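Local coordinates for protein alpha-galactosidase (Umbelopsis vinacea, PDB 3A5V) that probably releases terminal alpha-linked galactose from galactosides by hydrolysis, as a tetrameric, N-glycosylated glycoside hydrolase of family 27, at residues 216-221 with 310-315. Numbering follows the deposited sequence.
Sequences SVMNII and DQQLFS
Met-218 and Gln-312 reach for each other from opposite directions, and the methyl CE of Met-218 stops 3.6 Å from NE2 of Gln-312. The thioether chain bends at both chi2 and chi3, which swings CE out of the helix toward the strand. Gln-312 instead runs straight beyond CG (chi2 -174°), carrying its amide out toward the helix. One helical turn on from Met-218, the branch methyl CG2 of Ile-221 touches the ring of Phe-314 obliquely, 4.0 Å from CZ. The same CG2 lies 4.2 Å from OE1 of Gln-312, near both strand side chains. No hydrogen bond links the segments; the contact is apolar apart from the amide, whose OE1 accepts from Arg-304 on the adjacent strand 303-308.

This is a buried domain interface of the family 27 architecture: helix 217-227 belongs to the catalytic (beta/alpha)8 barrel, strand 311-318 to the antiparallel C-terminal beta domain. The axes of the short segments 217-221 and 311-315 come within 13.0 Å at their closest and are inclined at 50°, a gap bridged entirely by side chains. Gln-312 and Phe-314, two residues apart, both project from the strand toward the barrel.

Behind the contact, Ile-221 packs on Ile-260 and Trp-261 of helix 251-263, while Phe-314 is flanked by Arg-304 and by Ile-326 and Leu-328 of strand 322-329. At the start of the helix, Ser-216 is the N-cap, its OG accepting from Asn-219 N at 3.1 Å. Asn-219 in turn donates through ND2 to Cys-203 O, tying this first turn to the disulfide-bonded loop.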
# COMPACT_ATOMS: atom_id res chain seq x y z
N SER A 216 12.52 -16.78 -8.76
CA SER A 216 13.40 -17.11 -9.87
C SER A 216 14.49 -16.05 -10.08
O SER A 216 14.39 -14.91 -9.58
CB SER A 216 12.58 -17.31 -11.16
OG SER A 216 12.16 -16.06 -11.67
N VAL A 217 15.53 -16.42 -10.81
CA VAL A 217 16.57 -15.47 -11.21
C VAL A 217 15.95 -14.20 -11.85
O VAL A 217 16.25 -13.07 -11.43
CB VAL A 217 17.61 -16.16 -12.16
CG1 VAL A 217 18.59 -15.15 -12.79
CG2 VAL A 217 18.36 -17.24 -11.38
N MET A 218 15.06 -14.39 -12.83
CA MET A 218 14.43 -13.28 -13.54
C MET A 218 13.54 -12.42 -12.63
O MET A 218 13.51 -11.18 -12.73
CB MET A 218 13.65 -13.77 -14.78
CG MET A 218 14.55 -14.25 -15.95
SD MET A 218 15.73 -12.99 -16.51
CE MET A 218 14.64 -11.64 -16.94
N ASN A 219 12.82 -13.08 -11.72
CA ASN A 219 12.03 -12.36 -10.71
C ASN A 219 12.91 -11.40 -9.90
O ASN A 219 12.59 -10.22 -9.73
CB ASN A 219 11.29 -13.37 -9.78
CG ASN A 219 10.55 -12.69 -8.64
OD1 ASN A 219 11.16 -12.27 -7.63
ND2 ASN A 219 9.21 -12.58 -8.77
N ILE A 220 14.04 -11.92 -9.41
CA ILE A 220 14.95 -11.10 -8.63
C ILE A 220 15.57 -9.97 -9.45
O ILE A 220 15.66 -8.84 -8.96
CB ILE A 220 16.03 -11.96 -7.92
CG1 ILE A 220 15.36 -12.75 -6.78
CG2 ILE A 220 17.18 -11.09 -7.35
CD1 ILE A 220 16.20 -13.93 -6.31
N ILE A 221 15.97 -10.25 -10.70
CA ILE A 221 16.54 -9.19 -11.55
C ILE A 221 15.56 -8.01 -11.70
O ILE A 221 15.96 -6.85 -11.63
CB ILE A 221 16.97 -9.71 -12.95
CG1 ILE A 221 18.15 -10.69 -12.82
CG2 ILE A 221 17.33 -8.51 -13.89
CD1 ILE A 221 18.47 -11.46 -14.06
N ASP A 310 11.41 -9.51 -24.59
CA ASP A 310 12.19 -10.33 -23.67
C ASP A 310 13.69 -9.95 -23.61
O ASP A 310 14.49 -10.63 -22.96
CB ASP A 310 12.12 -11.79 -24.13
CG ASP A 310 10.82 -12.46 -23.77
OD1 ASP A 310 10.23 -12.12 -22.73
OD2 ASP A 310 10.39 -13.35 -24.54
N GLN A 311 14.06 -8.88 -24.31
CA GLN A 311 15.46 -8.43 -24.32
C GLN A 311 15.69 -7.27 -23.37
O GLN A 311 14.80 -6.41 -23.20
CB GLN A 311 15.85 -8.03 -25.74
CG GLN A 311 15.81 -9.21 -26.71
CD GLN A 311 16.29 -8.84 -28.09
OE1 GLN A 311 16.86 -7.76 -28.29
NE2 GLN A 311 16.07 -9.72 -29.06
N GLN A 312 16.87 -7.24 -22.75
CA GLN A 312 17.26 -6.17 -21.82
C GLN A 312 18.69 -5.73 -22.09
O GLN A 312 19.53 -6.55 -22.47
CB GLN A 312 17.11 -6.62 -20.36
CG GLN A 312 15.73 -7.26 -20.07
CD GLN A 312 15.49 -7.58 -18.60
OE1 GLN A 312 16.24 -7.14 -17.72
NE2 GLN A 312 14.43 -8.33 -18.34
N LEU A 313 18.95 -4.43 -21.92
CA LEU A 313 20.30 -3.87 -22.04
C LEU A 313 20.72 -3.27 -20.69
O LEU A 313 19.95 -2.50 -20.10
CB LEU A 313 20.34 -2.75 -23.11
CG LEU A 313 21.65 -1.95 -23.23
CD1 LEU A 313 22.78 -2.86 -23.70
CD2 LEU A 313 21.51 -0.72 -24.15
N PHE A 314 21.92 -3.61 -20.23
CA PHE A 314 22.51 -3.00 -19.04
C PHE A 314 23.80 -2.27 -19.42
O PHE A 314 24.54 -2.72 -20.32
CB PHE A 314 22.84 -4.04 -17.97
CG PHE A 314 21.62 -4.73 -17.37
CD1 PHE A 314 20.95 -5.73 -18.06
CD2 PHE A 314 21.19 -4.38 -16.09
CE1 PHE A 314 19.83 -6.38 -17.50
CE2 PHE A 314 20.08 -5.01 -15.51
CZ PHE A 314 19.40 -6.01 -16.22
N SER A 315 24.06 -1.17 -18.73
CA SER A 315 25.26 -0.37 -18.98
C SER A 315 25.69 0.30 -17.68
O SER A 315 24.86 0.89 -16.98
CB SER A 315 24.94 0.70 -20.03
OG SER A 315 26.05 1.56 -20.22